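Local coordinates for protein separin (Saccharomyces cerevisiae, PDB 5U1T) that cleaves the MCD1/SCC1 subunit of cohesin at the onset of anaphase, as a caspase-like cysteine protease that securin holds inactive for most of the cell cycle, at residues Pro1247-Asn1252 against Asn1353-Thr1358; Met1126-Asn1131 against Leu1151-Lys1156; Leu1296-Ile1301 against Glu1341-Tyr1346. All coordinates share one frame; numbering follows the deposited sequence.

Interaction 1: Pro1247-Asn1252 against Asn1353-Thr1358; sequences PEVVDN and NSIFHT
Asn-1353 meets Val-1249 through its backbone carbonyl. Its O accepts the N-H of Val-1249 at 2.8 Å, in the plane of the carbonyl group. The same oxygen lies against the side chain of Val-1249, near CB and CG2.

At Ser-1354 the two chains come nearest each other, with 4.4 Å between its CA and the CA of Glu-1248. These two residues form an antiparallel non-hydrogen-bonded pair, and their side chains diverge. Ser-1354 CB lies beside the carbonyl O of Pro-1247. The side chain of Glu-1248 sets out away from the other segment, and its carboxylate forms a salt bridge with Arg-1347. Val-1249 CG2 packs on Ser-1354 CA at 3.8 Å. This short, weakly bonded antiparallel pairing adds strand 1248-1249 to the mixed sheet, at the start of strand 1353-1362.

Ile-1355 makes the second backbone bond. Its N donates to Pro-1247 O at 2.9 Å, with an N-H...O angle of 161°. The branches of its side chain part. CG1 sits between the backbone N and the carbonyl carbon (chi1 51°) and reaches Pro-1247, 4.1 Å from CB. CG2 turns instead to Val-1249, 4.1 Å from its CG2. Cutting this residue back to an alanine would probably open a gap beside Pro-1247 and Val-1249, leaving both without this apolar partner. Beyond it, Phe-1356 bonds through its backbone to Asn-1131, just before strand 1132-1139, the parallel neighbour of strand 1353-1362.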
loop_
_atom_site.group_PDB
_atom_site.type_symbol
_atom_site.label_atom_id
_atom_site.label_comp_id
_atom_site.label_asym_id
_atom_site.label_seq_id
_atom_site.Cartn_x
_atom_site.Cartn_y
_atom_site.Cartn_z
ATOM N N PRO A 1247 20.209 -7.632 -58.173
ATOM C CA PRO A 1247 18.896 -7.520 -58.801
ATOM C C PRO A 1247 18.778 -8.364 -60.060
ATOM O O PRO A 1247 17.696 -8.377 -60.635
ATOM C CB PRO A 1247 18.805 -6.035 -59.135
ATOM C CG PRO A 1247 20.209 -5.627 -59.333
ATOM C CD PRO A 1247 21.009 -6.409 -58.351
ATOM N N GLU A 1248 19.852 -9.050 -60.472
ATOM C CA GLU A 1248 19.873 -9.814 -61.725
ATOM C C GLU A 1248 19.102 -11.134 -61.654
ATOM O O GLU A 1248 19.198 -11.854 -60.664
ATOM C CB GLU A 1248 21.318 -10.115 -62.130
ATOM C CG GLU A 1248 22.151 -8.911 -62.518
ATOM C CD GLU A 1248 23.548 -9.300 -63.020
ATOM O OE1 GLU A 1248 23.746 -10.453 -63.471
ATOM O OE2 GLU A 1248 24.466 -8.454 -62.962
ATOM N N VAL A 1249 18.354 -11.464 -62.705
ATOM C CA VAL A 1249 17.787 -12.810 -62.825
ATOM C C VAL A 1249 18.506 -13.629 -63.906
ATOM O O VAL A 1249 18.620 -13.186 -65.054
ATOM C CB VAL A 1249 16.297 -12.777 -63.163
ATOM C CG1 VAL A 1249 15.676 -14.151 -62.926
ATOM C CG2 VAL A 1249 15.596 -11.718 -62.347
ATOM N N VAL A 1250 18.985 -14.822 -63.560
ATOM C CA VAL A 1250 19.692 -15.627 -64.556
ATOM C C VAL A 1250 18.730 -16.129 -65.635
ATOM O O VAL A 1250 17.596 -16.500 -65.335
ATOM C CB VAL A 1250 20.431 -16.834 -63.913
ATOM C CG1 VAL A 1250 21.306 -16.363 -62.770
ATOM C CG2 VAL A 1250 19.445 -17.894 -63.431
ATOM N N ASP A 1251 19.174 -16.104 -66.892
ATOM C CA ASP A 1251 18.446 -16.779 -67.965
ATOM C C ASP A 1251 18.456 -18.285 -67.714
ATOM O O ASP A 1251 19.517 -18.901 -67.589
ATOM C CB ASP A 1251 19.054 -16.470 -69.334
ATOM C CG ASP A 1251 18.459 -17.330 -70.446
ATOM O OD1 ASP A 1251 17.338 -17.871 -70.288
ATOM O OD2 ASP A 1251 19.115 -17.463 -71.501
ATOM N N ASN A 1252 17.273 -18.877 -67.658
ATOM C CA ASN A 1252 17.174 -20.273 -67.283
ATOM C C ASN A 1252 17.843 -21.263 -68.255
ATOM O O ASN A 1252 18.423 -22.265 -67.806
ATOM C CB ASN A 1252 15.709 -20.652 -67.092
ATOM C CG ASN A 1252 15.539 -22.103 -66.662
ATOM O OD1 ASN A 1252 15.286 -22.989 -67.500
ATOM N ND2 ASN A 1252 15.694 -22.360 -65.355
ATOM N N ASN A 1353 17.430 -9.572 -67.663
ATOM C CA ASN A 1353 16.161 -9.499 -66.949
ATOM C C ASN A 1353 16.455 -9.402 -65.475
ATOM O O ASN A 1353 17.141 -10.253 -64.905
ATOM C CB ASN A 1353 15.281 -10.716 -67.244
ATOM C CG ASN A 1353 14.728 -10.702 -68.668
ATOM O OD1 ASN A 1353 14.624 -9.639 -69.306
ATOM N ND2 ASN A 1353 14.357 -11.887 -69.172
ATOM N N SER A 1354 15.952 -8.351 -64.853
ATOM C CA SER A 1354 16.196 -8.148 -63.440
ATOM C C SER A 1354 14.881 -8.005 -62.683
ATOM O O SER A 1354 13.814 -7.869 -63.292
ATOM C CB SER A 1354 17.085 -6.923 -63.248
ATOM O OG SER A 1354 16.483 -5.779 -63.815
ATOM N N ILE A 1355 14.952 -8.052 -61.353
ATOM C CA ILE A 1355 13.769 -7.839 -60.542
ATOM C C ILE A 1355 13.449 -6.357 -60.581
ATOM O O ILE A 1355 14.272 -5.541 -61.004
ATOM C CB ILE A 1355 13.938 -8.351 -59.082
ATOM C CG1 ILE A 1355 15.226 -7.826 -58.427
ATOM C CG2 ILE A 1355 13.912 -9.877 -59.043
ATOM C CD1 ILE A 1355 15.056 -6.529 -57.644
ATOM N N PHE A 1356 12.242 -6.028 -60.139
ATOM C CA PHE A 1356 11.658 -4.710 -60.311
ATOM C C PHE A 1356 11.994 -3.750 -59.168
ATOM O O PHE A 1356 12.135 -2.544 -59.370
ATOM C CB PHE A 1356 10.145 -4.868 -60.442
ATOM C CG PHE A 1356 9.399 -3.571 -60.589
ATOM C CD1 PHE A 1356 8.965 -2.870 -59.461
ATOM C CD2 PHE A 1356 9.097 -3.071 -61.865
ATOM C CE1 PHE A 1356 8.277 -1.683 -59.592
ATOM C CE2 PHE A 1356 8.388 -1.877 -62.019
ATOM C CZ PHE A 1356 7.986 -1.180 -60.879
ATOM N N HIS A 1357 12.106 -4.296 -57.962
ATOM C CA HIS A 1357 12.283 -3.486 -56.761
ATOM C C HIS A 1357 12.810 -4.344 -55.628
ATOM O O HIS A 1357 12.603 -5.549 -55.604
ATOM C CB HIS A 1357 10.955 -2.818 -56.362
ATOM C CG HIS A 1357 11.065 -1.893 -55.187
ATOM N ND1 HIS A 1357 11.733 -0.689 -55.245
ATOM C CD2 HIS A 1357 10.599 -2.002 -53.920
ATOM C CE1 HIS A 1357 11.676 -0.098 -54.065
ATOM N NE2 HIS A 1357 10.994 -0.874 -53.243
ATOM N N THR A 1358 13.498 -3.712 -54.695
ATOM C CA THR A 1358 14.026 -4.410 -53.539
ATOM C C THR A 1358 13.485 -3.855 -52.250
ATOM O O THR A 1358 13.709 -2.689 -51.924
ATOM C CB THR A 1358 15.543 -4.323 -53.496
ATOM O OG1 THR A 1358 16.071 -4.960 -54.664
ATOM C CG2 THR A 1358 16.079 -4.996 -52.250
#

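Interaction 2: Met1126-Asn1131 against Leu1151-Lys1156; sequences MESNLN and LEPRRK
Met-1126 to Asn-1131, the end of helix 1111-1127 and the loop after it, pack on Leu-1151 to Lys-1156, the end of strand 1146-1152 and the turn that follows, with basic side chains holding backbone carbonyls.

The aliphatic chain of Lys-1156 passes Met-1126, and NZ donates to Met-1126 O at 2.7 Å. The donor is tilted 26° from the carbonyl plane. This puts a positive charge at the C-terminal end of the helix, where it probably suits the helix dipole.

Arg-1154 reaches the next part of the same loop. Its NE donates to Asn-1129 O at 2.8 Å, close to the plane of the guanidinium. NH1 adds a weak bond of 3.2 Å to that same O. Asn-1131 CB lies over one face, 3.4 Å above it, so edge and face both meet the loop. Asn-1129 OD1 rests against the CD methylene.

The apolar side is carried by Met-1126. Its chain bends at chi2 (66°) and chi3 (49°), which swings CE back onto CG and CD2 of Leu-1151. The Pro-1153 ring lies against Leu-1130 O, with CB at 3.2 Å.

Ser-1128 OG accepts from Leu-1130 N, an ST turn, and also bonds to Leu-1125 O in the last turn of the helix. The arrangement is that of a helix running into the first strand of an antiparallel meander, here strands 1132-1139, 1146-1152 and 1157-1163.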
loop_
_atom_site.group_PDB
_atom_site.type_symbol
_atom_site.label_atom_id
_atom_site.label_comp_id
_atom_site.label_asym_id
_atom_site.label_seq_id
_atom_site.Cartn_x
_atom_site.Cartn_y
_atom_site.Cartn_z
ATOM N N MET A 1126 4.635 -14.542 -50.895
ATOM C CA MET A 1126 5.204 -15.558 -51.760
ATOM C C MET A 1126 4.301 -15.727 -52.978
ATOM O O MET A 1126 4.765 -15.799 -54.119
ATOM C CB MET A 1126 5.365 -16.871 -50.987
ATOM C CG MET A 1126 6.192 -17.941 -51.694
ATOM S SD MET A 1126 7.933 -17.489 -51.887
ATOM C CE MET A 1126 8.284 -16.967 -50.230
ATOM N N GLU A 1127 2.999 -15.732 -52.723
ATOM C CA GLU A 1127 2.020 -15.996 -53.765
ATOM C C GLU A 1127 1.692 -14.782 -54.624
ATOM O O GLU A 1127 1.008 -14.907 -55.634
ATOM C CB GLU A 1127 0.747 -16.541 -53.138
ATOM C CG GLU A 1127 0.941 -17.891 -52.497
ATOM C CD GLU A 1127 -0.311 -18.404 -51.816
ATOM O OE1 GLU A 1127 -1.412 -17.847 -52.053
ATOM O OE2 GLU A 1127 -0.197 -19.369 -51.032
ATOM N N SER A 1128 2.193 -13.615 -54.236
ATOM C CA SER A 1128 1.933 -12.377 -54.976
ATOM C C SER A 1128 2.527 -12.403 -56.373
ATOM O O SER A 1128 2.219 -11.547 -57.204
ATOM C CB SER A 1128 2.512 -11.180 -54.227
ATOM O OG SER A 1128 3.930 -11.191 -54.322
ATOM N N ASN A 1129 3.406 -13.374 -56.597
ATOM C CA ASN A 1129 4.190 -13.507 -57.823
ATOM C C ASN A 1129 4.900 -12.225 -58.248
ATOM O O ASN A 1129 5.281 -12.075 -59.414
ATOM C CB ASN A 1129 3.324 -14.001 -58.981
ATOM C CG ASN A 1129 4.137 -14.780 -60.003
ATOM O OD1 ASN A 1129 5.106 -15.459 -59.645
ATOM N ND2 ASN A 1129 3.772 -14.668 -61.274
ATOM N N LEU A 1130 5.080 -11.308 -57.302
ATOM C CA LEU A 1130 5.801 -10.082 -57.578
ATOM C C LEU A 1130 7.260 -10.375 -57.876
ATOM O O LEU A 1130 7.926 -11.126 -57.160
ATOM C CB LEU A 1130 5.683 -9.112 -56.412
ATOM C CG LEU A 1130 4.267 -8.586 -56.196
ATOM C CD1 LEU A 1130 4.225 -7.621 -55.009
ATOM C CD2 LEU A 1130 3.732 -7.932 -57.466
ATOM N N ASN A 1131 7.735 -9.784 -58.964
ATOM C CA ASN A 1131 9.129 -9.894 -59.366
ATOM C C ASN A 1131 9.977 -8.916 -58.547
ATOM O O ASN A 1131 10.453 -7.899 -59.057
ATOM C CB ASN A 1131 9.265 -9.633 -60.873
ATOM C CG ASN A 1131 10.695 -9.754 -61.371
ATOM O OD1 ASN A 1131 11.470 -10.608 -60.912
ATOM N ND2 ASN A 1131 11.059 -8.889 -62.323
ATOM N N LEU A 1151 13.599 -13.333 -50.044
ATOM C CA LEU A 1151 12.319 -13.889 -50.405
ATOM C C LEU A 1151 12.022 -13.504 -51.849
ATOM O O LEU A 1151 11.778 -12.337 -52.144
ATOM C CB LEU A 1151 11.262 -13.367 -49.453
ATOM C CG LEU A 1151 9.980 -14.160 -49.292
ATOM C CD1 LEU A 1151 9.484 -14.041 -47.853
ATOM C CD2 LEU A 1151 8.930 -13.676 -50.289
ATOM N N GLU A 1152 12.088 -14.481 -52.748
ATOM C CA GLU A 1152 11.845 -14.236 -54.167
ATOM C C GLU A 1152 10.464 -14.751 -54.558
ATOM O O GLU A 1152 10.323 -15.911 -54.933
ATOM C CB GLU A 1152 12.929 -14.897 -55.031
ATOM C CG GLU A 1152 14.327 -14.313 -54.865
ATOM C CD GLU A 1152 15.437 -15.319 -55.198
ATOM O OE1 GLU A 1152 15.622 -16.299 -54.444
ATOM O OE2 GLU A 1152 16.134 -15.127 -56.220
ATOM N N PRO A 1153 9.440 -13.887 -54.481
ATOM C CA PRO A 1153 8.069 -14.326 -54.765
ATOM C C PRO A 1153 7.925 -14.953 -56.148
ATOM O O PRO A 1153 7.222 -15.948 -56.285
ATOM C CB PRO A 1153 7.252 -13.032 -54.681
ATOM C CG PRO A 1153 8.127 -12.045 -53.988
ATOM C CD PRO A 1153 9.529 -12.430 -54.318
ATOM N N ARG A 1154 8.579 -14.387 -57.155
ATOM C CA ARG A 1154 8.400 -14.876 -58.522
ATOM C C ARG A 1154 9.083 -16.241 -58.698
ATOM O O ARG A 1154 8.564 -17.111 -59.388
ATOM C CB ARG A 1154 8.931 -13.848 -59.532
ATOM C CG ARG A 1154 8.997 -14.323 -60.966
ATOM C CD ARG A 1154 7.646 -14.239 -61.675
ATOM N NE ARG A 1154 7.030 -12.926 -61.485
ATOM C CZ ARG A 1154 6.955 -11.979 -62.414
ATOM N NH1 ARG A 1154 6.376 -10.820 -62.122
ATOM N NH2 ARG A 1154 7.442 -12.185 -63.630
ATOM N N ARG A 1155 10.223 -16.425 -58.037
ATOM C CA ARG A 1155 10.992 -17.664 -58.107
ATOM C C ARG A 1155 10.514 -18.685 -57.072
ATOM O O ARG A 1155 10.958 -19.833 -57.071
ATOM C CB ARG A 1155 12.481 -17.359 -57.910
ATOM C CG ARG A 1155 13.454 -18.502 -58.261
ATOM C CD ARG A 1155 13.286 -19.022 -59.709
ATOM N NE ARG A 1155 14.547 -19.466 -60.327
ATOM C CZ ARG A 1155 15.224 -20.564 -59.971
ATOM N NH1 ARG A 1155 14.766 -21.337 -58.974
ATOM N NH2 ARG A 1155 16.374 -20.887 -60.596
ATOM N N LYS A 1156 9.603 -18.255 -56.201
ATOM C CA LYS A 1156 9.099 -19.067 -55.084
ATOM C C LYS A 1156 10.230 -19.646 -54.221
ATOM O O LYS A 1156 10.188 -20.805 -53.803
ATOM C CB LYS A 1156 8.209 -20.196 -55.599
ATOM C CG LYS A 1156 7.097 -19.734 -56.520
ATOM C CD LYS A 1156 6.082 -18.821 -55.826
ATOM C CE LYS A 1156 5.116 -18.240 -56.862
ATOM N NZ LYS A 1156 4.204 -17.213 -56.312
#

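Interaction 3: Leu1296-Ile1301 against Glu1341-Tyr1346; sequences LNPQEI and EQIKKY
A type I beta turn from Asn-1297 to Glu-1300 lies beside helix 1332-1347, and the backbones come nearest at Pro-1298 and Lys-1344, 6.5 Å between CA atoms. An Asx turn overlaps it: Asn-1297 OD1 accepts from Gln-1299 N at 2.9 Å, with the donor well above the carbonyl plane. The turn joins helices 1287-1294 and 1303-1320.

Pro-1298 is the main contact residue of the turn. Its CG meets Ile-1343 CG2 at 3.7 Å. CG2 is the branch of Ile-1343 anti to the backbone N, and it also lies near the Leu-1296 carbonyl. The other branch goes to Leu-1296, whose CD1 touches Ile-1343 CD1 at 3.9 Å. The same leucine side chain packs against helix 1303-1320, on Phe-1303, Met-1307 and Leu-1310.

Lys-1344 lies along the CB-CG edge of the proline ring. Its CG is 3.9 Å from Pro-1298 CB, and its chain is extended beyond CG (chi2 172°). It runs past the ring in the opposite sense to the proline side chain. The Gln-1299 amide comes loosely near the far end, its NE2 4.3 Å from Lys-1344 CE. The ammonium group itself has a long, weak ion pair with Glu-1340.

No hydrogen bond or salt bridge joins the two segments. The contact rests on methyl and methylene groups, so its fit probably depends on shape, and the lysine contributes its carbon chain to it and not its charge.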
loop_
_atom_site.group_PDB
_atom_site.type_symbol
_atom_site.label_atom_id
_atom_site.label_comp_id
_atom_site.label_asym_id
_atom_site.label_seq_id
_atom_site.Cartn_x
_atom_site.Cartn_y
_atom_site.Cartn_z
ATOM N N LEU A 1296 28.595 -12.760 -60.701
ATOM C CA LEU A 1296 29.847 -12.013 -60.653
ATOM C C LEU A 1296 30.136 -11.265 -61.985
ATOM O O LEU A 1296 29.717 -11.694 -63.065
ATOM C CB LEU A 1296 31.014 -12.951 -60.324
ATOM C CG LEU A 1296 30.939 -13.795 -59.061
ATOM C CD1 LEU A 1296 31.841 -15.014 -59.165
ATOM C CD2 LEU A 1296 31.314 -12.946 -57.860
ATOM N N ASN A 1297 30.853 -10.143 -61.901
ATOM C CA ASN A 1297 31.290 -9.405 -63.080
ATOM C C ASN A 1297 32.797 -9.529 -63.254
ATOM O O ASN A 1297 33.559 -8.915 -62.501
ATOM C CB ASN A 1297 30.892 -7.930 -62.978
ATOM C CG ASN A 1297 31.301 -7.105 -64.218
ATOM O OD1 ASN A 1297 31.839 -7.640 -65.208
ATOM N ND2 ASN A 1297 31.044 -5.798 -64.163
ATOM N N PRO A 1298 33.236 -10.314 -64.254
ATOM C CA PRO A 1298 34.668 -10.509 -64.478
ATOM C C PRO A 1298 35.400 -9.216 -64.781
ATOM O O PRO A 1298 36.622 -9.170 -64.682
ATOM C CB PRO A 1298 34.706 -11.458 -65.671
ATOM C CG PRO A 1298 33.426 -12.194 -65.583
ATOM C CD PRO A 1298 32.433 -11.183 -65.129
ATOM N N GLN A 1299 34.669 -8.169 -65.129
ATOM C CA GLN A 1299 35.316 -6.931 -65.519
ATOM C C GLN A 1299 35.689 -6.072 -64.300
ATOM O O GLN A 1299 36.594 -5.237 -64.380
ATOM C CB GLN A 1299 34.422 -6.162 -66.496
ATOM C CG GLN A 1299 34.142 -6.915 -67.810
ATOM C CD GLN A 1299 35.380 -7.652 -68.370
ATOM O OE1 GLN A 1299 36.429 -7.040 -68.620
ATOM N NE2 GLN A 1299 35.252 -8.976 -68.573
ATOM N N GLU A 1300 35.007 -6.297 -63.176
ATOM C CA GLU A 1300 35.349 -5.665 -61.899
ATOM C C GLU A 1300 36.781 -5.957 -61.431
ATOM O O GLU A 1300 37.326 -7.038 -61.663
ATOM C CB GLU A 1300 34.380 -6.120 -60.810
ATOM C CG GLU A 1300 33.159 -5.251 -60.609
ATOM C CD GLU A 1300 32.496 -5.548 -59.263
ATOM O OE1 GLU A 1300 32.966 -6.513 -58.588
ATOM O OE2 GLU A 1300 31.533 -4.819 -58.866
ATOM N N ILE A 1301 37.361 -4.989 -60.733
ATOM C CA ILE A 1301 38.747 -5.051 -60.291
ATOM C C ILE A 1301 39.005 -6.131 -59.223
ATOM O O ILE A 1301 40.064 -6.756 -59.219
ATOM C CB ILE A 1301 39.196 -3.663 -59.741
ATOM C CG1 ILE A 1301 40.715 -3.608 -59.528
ATOM C CG2 ILE A 1301 38.427 -3.300 -58.477
ATOM C CD1 ILE A 1301 41.167 -2.421 -58.684
ATOM N N GLU A 1341 36.194 -18.521 -67.255
ATOM C CA GLU A 1341 35.870 -18.771 -68.646
ATOM C C GLU A 1341 34.363 -18.915 -68.802
ATOM O O GLU A 1341 33.736 -18.167 -69.552
ATOM C CB GLU A 1341 36.608 -20.020 -69.137
ATOM C CG GLU A 1341 36.482 -20.348 -70.608
ATOM C CD GLU A 1341 37.122 -21.704 -70.955
ATOM O OE1 GLU A 1341 37.989 -22.210 -70.171
ATOM O OE2 GLU A 1341 36.757 -22.270 -72.024
ATOM N N GLN A 1342 33.772 -19.856 -68.077
ATOM C CA GLN A 1342 32.335 -20.075 -68.188
ATOM C C GLN A 1342 31.517 -18.830 -67.769
ATOM O O GLN A 1342 30.448 -18.581 -68.321
ATOM C CB GLN A 1342 31.907 -21.291 -67.363
ATOM C CG GLN A 1342 32.446 -22.631 -67.836
ATOM C CD GLN A 1342 32.399 -22.807 -69.355
ATOM O OE1 GLN A 1342 31.326 -22.834 -69.969
ATOM N NE2 GLN A 1342 33.577 -22.937 -69.965
ATOM N N ILE A 1343 32.017 -18.053 -66.805
ATOM C CA ILE A 1343 31.296 -16.866 -66.359
ATOM C C ILE A 1343 31.371 -15.791 -67.461
ATOM O O ILE A 1343 30.349 -15.210 -67.826
ATOM C CB ILE A 1343 31.837 -16.331 -64.983
ATOM C CG1 ILE A 1343 31.532 -17.323 -63.850
ATOM C CG2 ILE A 1343 31.223 -14.980 -64.624
ATOM C CD1 ILE A 1343 32.226 -17.000 -62.537
ATOM N N LYS A 1344 32.562 -15.553 -68.014
ATOM C CA LYS A 1344 32.707 -14.635 -69.154
ATOM C C LYS A 1344 31.767 -15.004 -70.300
ATOM O O LYS A 1344 31.091 -14.141 -70.859
ATOM C CB LYS A 1344 34.150 -14.599 -69.651
ATOM C CG LYS A 1344 35.000 -13.575 -68.927
ATOM C CD LYS A 1344 36.469 -13.709 -69.297
ATOM C CE LYS A 1344 37.312 -12.725 -68.503
ATOM N NZ LYS A 1344 38.759 -12.879 -68.785
ATOM N N LYS A 1345 31.688 -16.291 -70.609
ATOM C CA LYS A 1345 30.822 -16.766 -71.683
ATOM C C LYS A 1345 29.359 -16.471 -71.394
ATOM O O LYS A 1345 28.582 -16.184 -72.296
ATOM C CB LYS A 1345 31.015 -18.270 -71.912
ATOM C CG LYS A 1345 30.392 -18.816 -73.202
ATOM C CD LYS A 1345 30.529 -20.334 -73.275
ATOM C CE LYS A 1345 30.104 -20.856 -74.646
ATOM N NZ LYS A 1345 30.358 -22.322 -74.843
ATOM N N TYR A 1346 28.987 -16.535 -70.125
ATOM C CA TYR A 1346 27.599 -16.354 -69.734
ATOM C C TYR A 1346 27.208 -14.884 -69.802
ATOM O O TYR A 1346 26.173 -14.526 -70.388
ATOM C CB TYR A 1346 27.351 -16.896 -68.328
ATOM C CG TYR A 1346 25.986 -16.508 -67.828
ATOM C CD1 TYR A 1346 24.864 -17.243 -68.185
ATOM C CD2 TYR A 1346 25.809 -15.378 -67.033
ATOM C CE1 TYR A 1346 23.622 -16.880 -67.748
ATOM C CE2 TYR A 1346 24.585 -15.012 -66.611
ATOM C CZ TYR A 1346 23.491 -15.762 -66.959
ATOM O OH TYR A 1346 22.249 -15.384 -66.513
#

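How the interactions relate
From the N terminus, interaction 2 comes first. It closes a short loop of 19 residues, made largely of strands 1132-1139 and 1146-1152. Interaction 1 opens later and spans 100 residues, mostly helix. Interaction 3 opens and closes within that span, and no two contacts cross. Interactions 1 and 2 touch: Asn-1131 ND2 probably bonds to Ser-1354 O at 3.1 Å. Interactions 1 and 3 touch where Tyr-1346 OH probably bonds to Asp-1251 N. Interactions 2 and 3 stay apart, with nearest atoms about 10 Å away. Interaction 1 belongs to the sheet that interaction 2 also reaches, and it touches helix 1332-1347 of interaction 3, which leads into strand 1353-1362.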